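Local coordinates for protein mandalate racemase/muconate lactonizing enzyme (Unidentified, PDB 4E4U) that is of unproven function but, as a mandelate racemase/muconate lactonizing enzyme relative in the enolase superfamily, probably acts by abstracting a proton next to a substrate carboxylate, at residues Glu7-Ala12 with Leu370-Val375; Gly20-Phe25 with Thr379-Glu384; Ser216-Ala221 with Ala248-Ile253; Phe232-Pro237 with Gly258-Thr263. All blocks are in the same frame, centred on the assembly; numbering follows the deposited sequence.

The contacts fall into two pairs, one in each domain region. Contacts 1 and 2, with centres about 10 Å apart, sit where the late helix 372-377 and the loop after it return to the N-terminal antiparallel sheet, on its neighbouring strands 3-12 and 22-30. Contacts 3 and 4, centres about 15 Å apart, belong to the barrel domain: helices 214-224 and 241-249 pack outside strand 231-233, whose C-terminal end carries contact 4. Along the chain, contacts 3 and 4 are nested within the long loops closed by contacts 1 and 2. The chain thus clasps its first strands with residues 370-384, near its C-terminal end, while the barrel between them carries an acidic cluster at its strand ends.

Contact 1. Residues Glu7-Ala12 with Leu370-Val375; sequences ETHIVA and LDMDVV
His9 and Val11 of strand 3-12 meet Met372 and Val375 of the short helix 372-377, so a late helix lies against the edge strand of the enolase-type N-terminal antiparallel sheet. The Met372 methyl sits over one face of the His9 imidazole in a CH-pi contact, with CE 3.5 Å from the ring centroid and 18° off the normal. It is displaced toward the rim where NE2 and CE1 lie, and its gap to His9 NE2 is 3.4 Å. The Met372 chain folds over at both chi2 (-47°) and chi3 (-65°), which swings this methyl in over the ring although its CB does not aim at the strand. The sulfur SD stands farther out above the same ring.

Apolar packing comes from a single methyl. Val375 CG1 reaches His9 CB at 3.8 Å and also Val11 CG2 at 3.8 Å, bridging two residues on the same side of the strand. Phe342 of helix 341-345 also packs on Val11.

The polar bonds stay within each segment. Asp371 N-caps the helix, its OD1 accepting weakly from Asp373 N and Val374 N. On the strand, His9 NE2 donates to Glu7 OE1 at 2.8 Å; the oxygen lies in the imidazole plane and is approached on its anti side, which fixes the ring's rotation beneath the Met372 methyl.

Contact 2. Residues Gly20-Phe25 with Thr379-Glu384; sequences GMYWIF and TPYTGE
In the N-terminal antiparallel sheet, Met21, just ahead of strand 22-30, and Tyr22, its first residue, receive Tyr381 from the irregular C-terminal tail that follows helix 372-377. Tyr381 is the tail's main point of contact, reaching inward just after a cis peptide bond ahead of Pro380. With chi1 at 172°, its ring swings away from the backbone N and toward the strand.

The two faces of the Tyr381 ring are met from opposite sides. On one, Tyr22 CD2 lies 3.5 Å above the plane, offset toward the rim, and comes within 3.6 Å of Tyr381 CE2. On the other, the tail curls back so that Gly383 N stands 3.4 Å above the ring centre. The two phenol rings are oblique to each other, with planes at 52° and centroids 4.9 Å apart; the CB of Tyr22 adds to the packing near Tyr381 CG.

Toward the far end of the ring, Met21 runs past the hydroxyl. Its CB is 3.7 Å from Tyr381 OH, and the bends at its chi2 and chi3 bring CE round to 3.9 Å from that same oxygen. The hydroxyl itself is hydrogen-bonded to the backbone oxygen of Arg385. Farther out, Tyr22 packs on the ring of His387, while Pro47 of helix 47-61 touches both tyrosines.

Between the two segments the grip is therefore van der Waals in nature, and the polar end of Tyr381 is satisfied within the tail, which ties the phenol to its own stretch of chain while its carbon surface holds the sheet.

Contact 3. Residues Ser216-Ala221 with Ala248-Ile253; sequences SAIRLA and AKHTSI
The imidazole of His250 is approached obliquely by the Ile218 side chain, whose CD1 lies 3.9 Å from both CG and CD2 of the ring. The same methyl is 3.8 Å from His250 CB, and Ile218 CG1 and CG2 also pack on that carbon, so the isoleucine straddles the base of the histidine more than its nitrogens. Ile218 CG1 is anti to its carbonyl carbon and the chain continues extended (chi2 165°), which sends CD1 across to the ring although the CB is not aimed there. Lys249 of the third subunit packs on His250 as well.

Both segments belong to the outer layer of the barrel domain, an enolase-type variant of the TIM barrel: helix 214-224 lies beside the end of helix 241-249 and the turn leading into strand 255-257. Phe232, on the strand beneath, touches Ala221 and Ile253.

One turn of helix beyond Ile218, Ala221 brings its CB against Thr251, 3.6 Å from OG1 and equally close to Thr251 CB. That hydroxyl oxygen closes an ST turn, accepting from Ile253 N at 3.1 Å with a nearly straight angle of 170°, and it has a further hydrogen bond to Glu225 OE2, which also binds Ser252 N. Held by this turn, Ile253 extends its CD1 to 3.7 Å from Ala221 O, a contact with the helix backbone, while Lys222 NZ is hydrogen-bonded to His250 O.

Contact 4. Residues Phe232-Pro237 with Gly258-Thr263; sequences FEEPVP and GERLTT
Arg260 grips the carboxylate of Glu234 across the C-terminal mouth of the enolase-type barrel, where strands 231-233 and 255-257 end. Arg260 stands in a type I beta turn from Gly258 to Leu261. From its CB the chain passes close around one oxygen: CG lies 3.9 Å from Glu234 OE2, with CB and CD each at 4.0 Å. The bend at chi3 (-85°) then turns the guanidinium edge onto the acid. NE donates to the syn lone pair of Glu234 OE2 at 2.9 Å, with the oxygen tilted 18° out of the guanidinium plane. NH2 makes a weaker bond to Glu234 OE1, also 2.9 Å but less straight. The carboxylate and guanidinium planes stand 68° apart, so this two-pronged salt bridge is far from coplanar. At the tip, NH1 is hydrogen-bonded to Thr83 O of the second subunit, whose Phe82 packs on both partners.

A pair of carboxylates lies beside this salt bridge. Glu233 OE2 and Glu259 OE2 are 3.1 Å apart, two acceptors with no bond between them, while Glu233 OE1 is held by Trp231 NE1, Lys164 and Gln280. Such strand-end glutamates are consistent with the metal-binding positions of enolase superfamily relatives.

A water ties the turn to the acid: it donates to Glu234 OE2 at 2.7 Å and accepts from Arg260 N at 3.0 Å, and weakly from Gly258 N.

Contact 1. Residues Glu7-Ala12 with Leu370-Val375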
loop_
_atom_site.group_PDB
_atom_site.type_symbol
_atom_site.label_atom_id
_atom_site.label_comp_id
_atom_site.label_asym_id
_atom_site.label_seq_id
_atom_site.Cartn_x
_atom_site.Cartn_y
_atom_site.Cartn_z
ATOM N N GLU A 7 7.273 -21.702 45.827
ATOM C CA GLU A 7 6.007 -22.218 46.341
ATOM C C GLU A 7 4.892 -21.678 45.467
ATOM O O GLU A 7 4.888 -20.491 45.128
ATOM C CB GLU A 7 5.744 -21.729 47.763
ATOM C CG GLU A 7 6.706 -22.200 48.826
ATOM C CD GLU A 7 6.368 -21.598 50.187
ATOM O OE1 GLU A 7 5.350 -20.878 50.288
ATOM O OE2 GLU A 7 7.119 -21.838 51.153
ATOM N N THR A 8 3.934 -22.535 45.124
ATOM C CA THR A 8 2.755 -22.110 44.378
ATOM C C THR A 8 1.534 -22.162 45.282
ATOM O O THR A 8 1.314 -23.151 45.982
ATOM C CB THR A 8 2.526 -23.015 43.163
ATOM O OG1 THR A 8 3.644 -22.894 42.278
ATOM C CG2 THR A 8 1.247 -22.627 42.425
ATOM N N HIS A 9 0.753 -21.089 45.277
ATOM C CA HIS A 9 -0.458 -21.020 46.079
ATOM C C HIS A 9 -1.612 -20.595 45.193
ATOM O O HIS A 9 -1.654 -19.456 44.729
ATOM C CB HIS A 9 -0.282 -20.028 47.232
ATOM C CG HIS A 9 0.824 -20.396 48.168
ATOM N ND1 HIS A 9 0.666 -21.321 49.177
ATOM C CD2 HIS A 9 2.111 -19.977 48.241
ATOM C CE1 HIS A 9 1.806 -21.460 49.828
ATOM N NE2 HIS A 9 2.700 -20.653 49.278
ATOM N N ILE A 10 -2.529 -21.524 44.939
ATOM C CA ILE A 10 -3.698 -21.238 44.118
ATOM C C ILE A 10 -4.894 -21.060 45.046
ATOM O O ILE A 10 -5.433 -22.025 45.590
ATOM C CB ILE A 10 -3.941 -22.322 43.045
ATOM C CG1 ILE A 10 -2.718 -22.415 42.124
ATOM C CG2 ILE A 10 -5.199 -22.000 42.243
ATOM C CD1 ILE A 10 -2.827 -23.448 41.015
ATOM N N VAL A 11 -5.272 -19.803 45.246
ATOM C CA VAL A 11 -6.249 -19.423 46.253
ATOM C C VAL A 11 -7.656 -19.390 45.673
ATOM O O VAL A 11 -7.884 -18.804 44.614
ATOM C CB VAL A 11 -5.896 -18.026 46.799
ATOM C CG1 VAL A 11 -6.941 -17.542 47.779
ATOM C CG2 VAL A 11 -4.514 -18.050 47.450
ATOM N N ALA A 12 -8.598 -20.018 46.368
ATOM C CA ALA A 12 -10.002 -19.973 45.976
ATOM C C ALA A 12 -10.603 -18.638 46.396
ATOM O O ALA A 12 -10.579 -18.288 47.576
ATOM C CB ALA A 12 -10.769 -21.117 46.626
ATOM N N LEU A 370 1.694 -11.398 50.567
ATOM C CA LEU A 370 0.560 -12.239 50.938
ATOM C C LEU A 370 0.498 -12.483 52.438
ATOM O O LEU A 370 1.527 -12.662 53.094
ATOM C CB LEU A 370 0.630 -13.584 50.227
ATOM C CG LEU A 370 0.461 -13.570 48.710
ATOM C CD1 LEU A 370 0.783 -14.939 48.147
ATOM C CD2 LEU A 370 -0.952 -13.153 48.320
ATOM N N ASP A 371 -0.722 -12.500 52.965
ATOM C CA ASP A 371 -0.974 -12.953 54.320
ATOM C C ASP A 371 -1.143 -14.466 54.230
ATOM O O ASP A 371 -2.182 -14.958 53.786
ATOM C CB ASP A 371 -2.239 -12.286 54.870
ATOM C CG ASP A 371 -2.511 -12.644 56.320
ATOM O OD1 ASP A 371 -2.245 -13.797 56.717
ATOM O OD2 ASP A 371 -2.994 -11.765 57.063
ATOM N N MET A 372 -0.117 -15.203 54.643
ATOM C CA MET A 372 -0.106 -16.649 54.439
ATOM C C MET A 372 -1.139 -17.396 55.274
ATOM O O MET A 372 -1.578 -18.478 54.890
ATOM C CB MET A 372 1.294 -17.228 54.656
ATOM C CG MET A 372 2.305 -16.748 53.625
ATOM S SD MET A 372 1.707 -16.844 51.919
ATOM C CE MET A 372 1.530 -18.613 51.716
ATOM N N ASP A 373 -1.539 -16.832 56.406
ATOM C CA ASP A 373 -2.585 -17.469 57.190
ATOM C C ASP A 373 -3.915 -17.429 56.432
ATOM O O ASP A 373 -4.655 -18.412 56.405
ATOM C CB ASP A 373 -2.699 -16.819 58.566
ATOM C CG ASP A 373 -1.455 -17.027 59.412
ATOM O OD1 ASP A 373 -0.880 -18.138 59.376
ATOM O OD2 ASP A 373 -1.049 -16.082 60.113
ATOM N N VAL A 374 -4.201 -16.303 55.786
ATOM C CA VAL A 374 -5.403 -16.184 54.966
ATOM C C VAL A 374 -5.307 -17.087 53.737
ATOM O O VAL A 374 -6.260 -17.798 53.405
ATOM C CB VAL A 374 -5.659 -14.721 54.549
ATOM C CG1 VAL A 374 -6.835 -14.628 53.581
ATOM C CG2 VAL A 374 -5.896 -13.856 55.786
ATOM N N VAL A 375 -4.153 -17.068 53.072
ATOM C CA VAL A 375 -3.915 -17.940 51.925
ATOM C C VAL A 375 -4.179 -19.405 52.276
ATOM O O VAL A 375 -4.888 -20.102 51.547
ATOM C CB VAL A 375 -2.482 -17.774 51.378
ATOM C CG1 VAL A 375 -2.158 -18.859 50.358
ATOM C CG2 VAL A 375 -2.312 -16.396 50.759
#

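Contact 2. Residues Gly20-Phe25 with Thr379-Glu384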
loop_
_atom_site.group_PDB
_atom_site.type_symbol
_atom_site.label_atom_id
_atom_site.label_comp_id
_atom_site.label_asym_id
_atom_site.label_seq_id
_atom_site.Cartn_x
_atom_site.Cartn_y
_atom_site.Cartn_z
ATOM N N GLY A 20 -12.793 -13.302 39.793
ATOM C CA GLY A 20 -12.672 -14.640 39.235
ATOM C C GLY A 20 -12.725 -15.765 40.249
ATOM O O GLY A 20 -12.942 -15.537 41.435
ATOM N N MET A 21 -12.522 -16.993 39.780
ATOM C CA MET A 21 -12.661 -18.168 40.635
ATOM C C MET A 21 -11.451 -18.452 41.527
ATOM O O MET A 21 -11.601 -18.951 42.636
ATOM C CB MET A 21 -12.969 -19.401 39.781
ATOM C CG MET A 21 -14.232 -19.285 38.937
ATOM S SD MET A 21 -15.682 -18.860 39.920
ATOM C CE MET A 21 -15.759 -20.246 41.047
ATOM N N TYR A 22 -10.254 -18.166 41.035
ATOM C CA TYR A 22 -9.042 -18.458 41.795
ATOM C C TYR A 22 -7.921 -17.560 41.328
ATOM O O TYR A 22 -7.924 -17.092 40.189
ATOM C CB TYR A 22 -8.629 -19.939 41.673
ATOM C CG TYR A 22 -8.539 -20.408 40.242
ATOM C CD1 TYR A 22 -7.396 -20.171 39.478
ATOM C CD2 TYR A 22 -9.609 -21.050 39.635
ATOM C CE1 TYR A 22 -7.323 -20.567 38.152
ATOM C CE2 TYR A 22 -9.543 -21.458 38.318
ATOM C CZ TYR A 22 -8.407 -21.209 37.577
ATOM O OH TYR A 22 -8.366 -21.615 36.267
ATOM N N TRP A 23 -6.965 -17.322 42.215
ATOM C CA TRP A 23 -5.775 -16.550 41.880
ATOM C C TRP A 23 -4.546 -17.424 42.057
ATOM O O TRP A 23 -4.434 -18.164 43.037
ATOM C CB TRP A 23 -5.679 -15.303 42.759
ATOM C CG TRP A 23 -6.850 -14.378 42.600
ATOM C CD1 TRP A 23 -7.624 -14.213 41.479
ATOM C CD2 TRP A 23 -7.401 -13.504 43.598
ATOM N NE1 TRP A 23 -8.609 -13.280 41.719
ATOM C CE2 TRP A 23 -8.493 -12.831 43.011
ATOM C CE3 TRP A 23 -7.066 -13.223 44.928
ATOM C CZ2 TRP A 23 -9.266 -11.903 43.717
ATOM C CZ3 TRP A 23 -7.831 -12.292 45.624
ATOM C CH2 TRP A 23 -8.915 -11.645 45.018
ATOM N N ILE A 24 -3.634 -17.342 41.091
ATOM C CA ILE A 24 -2.442 -18.177 41.087
ATOM C C ILE A 24 -1.232 -17.367 41.525
ATOM O O ILE A 24 -0.756 -16.509 40.776
ATOM C CB ILE A 24 -2.170 -18.748 39.680
ATOM C CG1 ILE A 24 -3.395 -19.496 39.149
ATOM C CG2 ILE A 24 -0.956 -19.659 39.711
ATOM C CD1 ILE A 24 -3.275 -19.891 37.681
ATOM N N PHE A 25 -0.729 -17.641 42.727
ATOM C CA PHE A 25 0.428 -16.916 43.245
ATOM C C PHE A 25 1.665 -17.795 43.263
ATOM O O PHE A 25 1.574 -19.002 43.490
ATOM C CB PHE A 25 0.165 -16.402 44.667
ATOM C CG PHE A 25 -1.019 -15.482 44.777
ATOM C CD1 PHE A 25 -1.056 -14.279 44.085
ATOM C CD2 PHE A 25 -2.091 -15.812 45.598
ATOM C CE1 PHE A 25 -2.149 -13.430 44.197
ATOM C CE2 PHE A 25 -3.176 -14.969 45.715
ATOM C CZ PHE A 25 -3.211 -13.779 45.010
ATOM N N THR A 379 -7.098 -22.252 50.512
ATOM C CA THR A 379 -6.568 -23.266 49.616
ATOM C C THR A 379 -6.965 -24.613 50.215
ATOM O O THR A 379 -7.003 -24.755 51.437
ATOM C CB THR A 379 -5.029 -23.170 49.492
ATOM O OG1 THR A 379 -4.430 -23.323 50.780
ATOM C CG2 THR A 379 -4.613 -21.828 48.915
ATOM N N PRO A 380 -7.266 -25.611 49.368
ATOM C CA PRO A 380 -7.199 -25.568 47.905
ATOM C C PRO A 380 -8.504 -25.124 47.248
ATOM O O PRO A 380 -9.560 -25.134 47.882
ATOM C CB PRO A 380 -6.926 -27.029 47.544
ATOM C CG PRO A 380 -7.676 -27.790 48.591
ATOM C CD PRO A 380 -7.587 -26.965 49.856
ATOM N N TYR A 381 -8.416 -24.724 45.984
ATOM C CA TYR A 381 -9.597 -24.496 45.164
ATOM C C TYR A 381 -10.146 -25.858 44.736
ATOM O O TYR A 381 -9.396 -26.712 44.268
ATOM C CB TYR A 381 -9.224 -23.654 43.942
ATOM C CG TYR A 381 -10.318 -23.507 42.907
ATOM C CD1 TYR A 381 -11.421 -22.694 43.142
ATOM C CD2 TYR A 381 -10.238 -24.163 41.684
ATOM C CE1 TYR A 381 -12.414 -22.551 42.196
ATOM C CE2 TYR A 381 -11.231 -24.024 40.727
ATOM C CZ TYR A 381 -12.313 -23.214 40.988
ATOM O OH TYR A 381 -13.307 -23.073 40.051
ATOM N N THR A 382 -11.444 -26.071 44.919
ATOM C CA THR A 382 -12.046 -27.362 44.587
ATOM C C THR A 382 -13.161 -27.188 43.573
ATOM O O THR A 382 -13.952 -28.104 43.334
ATOM C CB THR A 382 -12.624 -28.052 45.829
ATOM O OG1 THR A 382 -13.650 -27.227 46.395
ATOM C CG2 THR A 382 -11.537 -28.294 46.867
ATOM N N GLY A 383 -13.222 -26.005 42.978
ATOM C CA GLY A 383 -14.262 -25.705 42.017
ATOM C C GLY A 383 -14.068 -26.394 40.681
ATOM O O GLY A 383 -12.958 -26.761 40.294
ATOM N N GLU A 384 -15.176 -26.554 39.970
ATOM C CA GLU A 384 -15.199 -27.207 38.671
ATOM C C GLU A 384 -14.768 -26.284 37.529
ATOM O O GLU A 384 -14.313 -26.747 36.482
ATOM C CB GLU A 384 -16.612 -27.741 38.400
ATOM C CG GLU A 384 -17.735 -26.691 38.517
ATOM C CD GLU A 384 -18.045 -26.280 39.959
ATOM O OE1 GLU A 384 -17.582 -26.966 40.898
ATOM O OE2 GLU A 384 -18.741 -25.259 40.153
#

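Contact 3. Residues Ser216-Ala221 with Ala248-Ile253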
loop_
_atom_site.group_PDB
_atom_site.type_symbol
_atom_site.label_atom_id
_atom_site.label_comp_id
_atom_site.label_asym_id
_atom_site.label_seq_id
_atom_site.Cartn_x
_atom_site.Cartn_y
_atom_site.Cartn_z
ATOM N N SER A 216 -20.609 -6.479 12.779
ATOM C CA SER A 216 -21.522 -6.250 13.895
ATOM C C SER A 216 -20.969 -5.198 14.846
ATOM O O SER A 216 -21.700 -4.313 15.301
ATOM C CB SER A 216 -21.793 -7.563 14.629
ATOM O OG SER A 216 -22.647 -7.381 15.745
ATOM N N ALA A 217 -19.673 -5.283 15.140
ATOM C CA ALA A 217 -19.017 -4.274 15.969
ATOM C C ALA A 217 -19.161 -2.877 15.377
ATOM O O ALA A 217 -19.351 -1.903 16.102
ATOM C CB ALA A 217 -17.554 -4.617 16.186
ATOM N N ILE A 218 -19.070 -2.772 14.057
ATOM C CA ILE A 218 -19.242 -1.484 13.392
ATOM C C ILE A 218 -20.678 -0.959 13.525
ATOM O O ILE A 218 -20.891 0.227 13.831
ATOM C CB ILE A 218 -18.766 -1.560 11.919
ATOM C CG1 ILE A 218 -17.241 -1.698 11.898
ATOM C CG2 ILE A 218 -19.221 -0.337 11.116
ATOM C CD1 ILE A 218 -16.692 -2.134 10.557
ATOM N N ARG A 219 -21.668 -1.831 13.325
ATOM C CA ARG A 219 -23.067 -1.453 13.552
ATOM C C ARG A 219 -23.267 -0.935 14.976
ATOM O O ARG A 219 -23.928 0.082 15.194
ATOM C CB ARG A 219 -24.018 -2.625 13.277
ATOM C CG ARG A 219 -24.224 -2.912 11.799
ATOM C CD ARG A 219 -25.128 -4.108 11.594
ATOM N NE ARG A 219 -26.489 -3.886 12.085
ATOM C CZ ARG A 219 -27.361 -4.859 12.324
ATOM N NH1 ARG A 219 -27.019 -6.129 12.131
ATOM N NH2 ARG A 219 -28.577 -4.565 12.761
ATOM N N LEU A 220 -22.665 -1.622 15.945
ATOM C CA LEU A 220 -22.792 -1.218 17.341
ATOM C C LEU A 220 -22.102 0.122 17.585
ATOM O O LEU A 220 -22.663 1.012 18.220
ATOM C CB LEU A 220 -22.223 -2.294 18.268
ATOM C CG LEU A 220 -22.209 -1.927 19.758
ATOM C CD1 LEU A 220 -23.599 -1.531 20.260
ATOM C CD2 LEU A 220 -21.636 -3.085 20.581
ATOM N N ALA A 221 -20.887 0.275 17.066
ATOM C CA ALA A 221 -20.146 1.518 17.258
ATOM C C ALA A 221 -20.932 2.737 16.772
ATOM O O ALA A 221 -20.953 3.770 17.443
ATOM C CB ALA A 221 -18.787 1.448 16.573
ATOM N N ALA A 248 -11.753 -0.134 14.026
ATOM C CA ALA A 248 -11.152 1.160 14.347
ATOM C C ALA A 248 -11.297 2.158 13.196
ATOM O O ALA A 248 -11.544 3.341 13.414
ATOM C CB ALA A 248 -9.690 0.984 14.723
ATOM N N LYS A 249 -11.154 1.674 11.968
ATOM C CA LYS A 249 -11.258 2.539 10.795
ATOM C C LYS A 249 -12.651 3.130 10.624
ATOM O O LYS A 249 -12.806 4.206 10.051
ATOM C CB LYS A 249 -10.872 1.764 9.532
ATOM C CG LYS A 249 -9.382 1.505 9.427
ATOM C CD LYS A 249 -9.066 0.513 8.323
ATOM C CE LYS A 249 -7.616 0.042 8.421
ATOM N NZ LYS A 249 -7.316 -1.097 7.516
ATOM N N HIS A 250 -13.660 2.433 11.142
ATOM C CA HIS A 250 -15.050 2.796 10.892
ATOM C C HIS A 250 -15.759 3.442 12.077
ATOM O O HIS A 250 -16.971 3.640 12.033
ATOM C CB HIS A 250 -15.838 1.568 10.422
ATOM C CG HIS A 250 -15.631 1.247 8.976
ATOM N ND1 HIS A 250 -16.403 1.796 7.981
ATOM C CD2 HIS A 250 -14.724 0.452 8.356
ATOM C CE1 HIS A 250 -15.991 1.351 6.805
ATOM N NE2 HIS A 250 -14.969 0.533 7.010
ATOM N N THR A 251 -15.018 3.760 13.128
ATOM C CA THR A 251 -15.581 4.501 14.249
ATOM C C THR A 251 -14.599 5.506 14.825
ATOM O O THR A 251 -13.373 5.316 14.787
ATOM C CB THR A 251 -16.117 3.570 15.369
ATOM O OG1 THR A 251 -16.740 4.366 16.387
ATOM C CG2 THR A 251 -14.990 2.774 16.014
ATOM N N SER A 252 -15.158 6.585 15.365
ATOM C CA SER A 252 -14.379 7.580 16.092
ATOM C C SER A 252 -14.155 7.197 17.552
ATOM O O SER A 252 -13.382 7.856 18.245
ATOM C CB SER A 252 -15.066 8.942 16.017
ATOM O OG SER A 252 -16.423 8.831 16.424
ATOM N N ILE A 253 -14.840 6.159 18.034
ATOM C CA ILE A 253 -14.626 5.723 19.414
ATOM C C ILE A 253 -13.280 5.008 19.486
ATOM O O ILE A 253 -13.018 4.113 18.685
ATOM C CB ILE A 253 -15.719 4.740 19.871
ATOM C CG1 ILE A 253 -17.113 5.345 19.684
ATOM C CG2 ILE A 253 -15.477 4.307 21.319
ATOM C CD1 ILE A 253 -18.246 4.342 19.854
#

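Contact 4. Residues Phe232-Pro237 with Gly258-Thr263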
loop_
_atom_site.group_PDB
_atom_site.type_symbol
_atom_site.label_atom_id
_atom_site.label_comp_id
_atom_site.label_asym_id
_atom_site.label_seq_id
_atom_site.Cartn_x
_atom_site.Cartn_y
_atom_site.Cartn_z
ATOM N N PHE A 232 -14.138 1.414 23.214
ATOM C CA PHE A 232 -14.915 0.254 22.800
ATOM C C PHE A 232 -13.912 -0.895 22.918
ATOM O O PHE A 232 -12.939 -0.962 22.151
ATOM C CB PHE A 232 -15.369 0.493 21.363
ATOM C CG PHE A 232 -16.245 -0.588 20.759
ATOM C CD1 PHE A 232 -16.774 -1.638 21.502
ATOM C CD2 PHE A 232 -16.529 -0.538 19.398
ATOM C CE1 PHE A 232 -17.586 -2.600 20.885
ATOM C CE2 PHE A 232 -17.328 -1.490 18.797
ATOM C CZ PHE A 232 -17.855 -2.520 19.538
ATOM N N GLU A 233 -14.115 -1.752 23.917
ATOM C CA GLU A 233 -13.146 -2.780 24.302
ATOM C C GLU A 233 -13.342 -4.068 23.510
ATOM O O GLU A 233 -14.477 -4.481 23.288
ATOM C CB GLU A 233 -13.336 -3.087 25.790
ATOM C CG GLU A 233 -12.361 -4.082 26.392
ATOM C CD GLU A 233 -12.230 -3.925 27.901
ATOM O OE1 GLU A 233 -12.423 -2.801 28.411
ATOM O OE2 GLU A 233 -11.908 -4.920 28.580
ATOM N N GLU A 234 -12.243 -4.707 23.100
ATOM C CA GLU A 234 -12.300 -6.025 22.452
ATOM C C GLU A 234 -13.522 -6.201 21.548
ATOM O O GLU A 234 -14.379 -7.052 21.808
ATOM C CB GLU A 234 -12.301 -7.141 23.504
ATOM C CG GLU A 234 -11.008 -7.308 24.278
ATOM C CD GLU A 234 -10.824 -8.742 24.723
ATOM O OE1 GLU A 234 -11.711 -9.261 25.431
ATOM O OE2 GLU A 234 -9.826 -9.374 24.329
ATOM N N PRO A 235 -13.618 -5.395 20.484
ATOM C CA PRO A 235 -14.846 -5.486 19.684
ATOM C C PRO A 235 -14.990 -6.818 18.957
ATOM O O PRO A 235 -16.112 -7.210 18.658
ATOM C CB PRO A 235 -14.708 -4.327 18.687
ATOM C CG PRO A 235 -13.242 -3.967 18.708
ATOM C CD PRO A 235 -12.773 -4.256 20.090
ATOM N N VAL A 236 -13.879 -7.501 18.704
ATOM C CA VAL A 236 -13.881 -8.777 18.002
ATOM C C VAL A 236 -12.924 -9.713 18.740
ATOM O O VAL A 236 -12.130 -9.259 19.568
ATOM C CB VAL A 236 -13.434 -8.615 16.526
ATOM C CG1 VAL A 236 -14.353 -7.647 15.784
ATOM C CG2 VAL A 236 -11.984 -8.165 16.447
ATOM N N PRO A 237 -12.989 -11.024 18.451
ATOM C CA PRO A 237 -12.059 -11.932 19.126
ATOM C C PRO A 237 -10.603 -11.611 18.805
ATOM O O PRO A 237 -10.296 -11.109 17.715
ATOM C CB PRO A 237 -12.434 -13.300 18.551
ATOM C CG PRO A 237 -13.878 -13.161 18.182
ATOM C CD PRO A 237 -13.988 -11.756 17.650
ATOM N N GLY A 258 -6.352 -5.950 24.427
ATOM C CA GLY A 258 -5.059 -6.496 24.783
ATOM C C GLY A 258 -5.017 -7.486 25.917
ATOM O O GLY A 258 -3.975 -8.109 26.135
ATOM N N GLU A 259 -6.116 -7.652 26.648
ATOM C CA GLU A 259 -6.061 -8.529 27.820
ATOM C C GLU A 259 -5.835 -9.991 27.456
ATOM O O GLU A 259 -5.437 -10.783 28.308
ATOM C CB GLU A 259 -7.315 -8.405 28.670
ATOM C CG GLU A 259 -8.517 -9.122 28.112
ATOM C CD GLU A 259 -9.783 -8.689 28.804
ATOM O OE1 GLU A 259 -10.371 -9.500 29.550
ATOM O OE2 GLU A 259 -10.178 -7.518 28.612
ATOM N N ARG A 260 -6.077 -10.347 26.194
ATOM C CA ARG A 260 -5.856 -11.716 25.733
ATOM C C ARG A 260 -4.661 -11.837 24.800
ATOM O O ARG A 260 -4.473 -12.877 24.168
ATOM C CB ARG A 260 -7.118 -12.274 25.075
ATOM C CG ARG A 260 -8.225 -12.517 26.076
ATOM C CD ARG A 260 -9.416 -13.146 25.431
ATOM N NE ARG A 260 -10.301 -12.167 24.818
ATOM C CZ ARG A 260 -11.366 -12.485 24.093
ATOM N NH1 ARG A 260 -11.614 -13.760 23.788
ATOM N NH2 ARG A 260 -12.164 -11.525 23.648
ATOM N N LEU A 261 -3.847 -10.784 24.728
ATOM C CA LEU A 261 -2.618 -10.802 23.929
ATOM C C LEU A 261 -1.410 -10.964 24.840
ATOM O O LEU A 261 -1.481 -10.697 26.042
ATOM C CB LEU A 261 -2.493 -9.520 23.101
ATOM C CG LEU A 261 -3.701 -9.202 22.215
ATOM C CD1 LEU A 261 -3.384 -7.994 21.337
ATOM C CD2 LEU A 261 -4.133 -10.387 21.365
ATOM N N THR A 262 -0.299 -11.396 24.270
ATOM C CA THR A 262 0.896 -11.615 25.060
ATOM C C THR A 262 2.149 -11.343 24.236
ATOM O O THR A 262 2.185 -11.626 23.036
ATOM C CB THR A 262 0.931 -13.047 25.647
ATOM O OG1 THR A 262 2.083 -13.181 26.487
ATOM C CG2 THR A 262 0.946 -14.110 24.539
ATOM N N THR A 263 3.173 -10.817 24.908
ATOM C CA THR A 263 4.465 -10.408 24.342
ATOM C C THR A 263 4.420 -9.172 23.454
ATOM O O THR A 263 3.394 -8.836 22.846
ATOM C CB THR A 263 5.216 -11.526 23.551
ATOM O OG1 THR A 263 4.737 -11.602 22.196
ATOM C CG2 THR A 263 5.130 -12.885 24.245
HETATM O O HOH W 1 -7.222 -8.821 23.876
#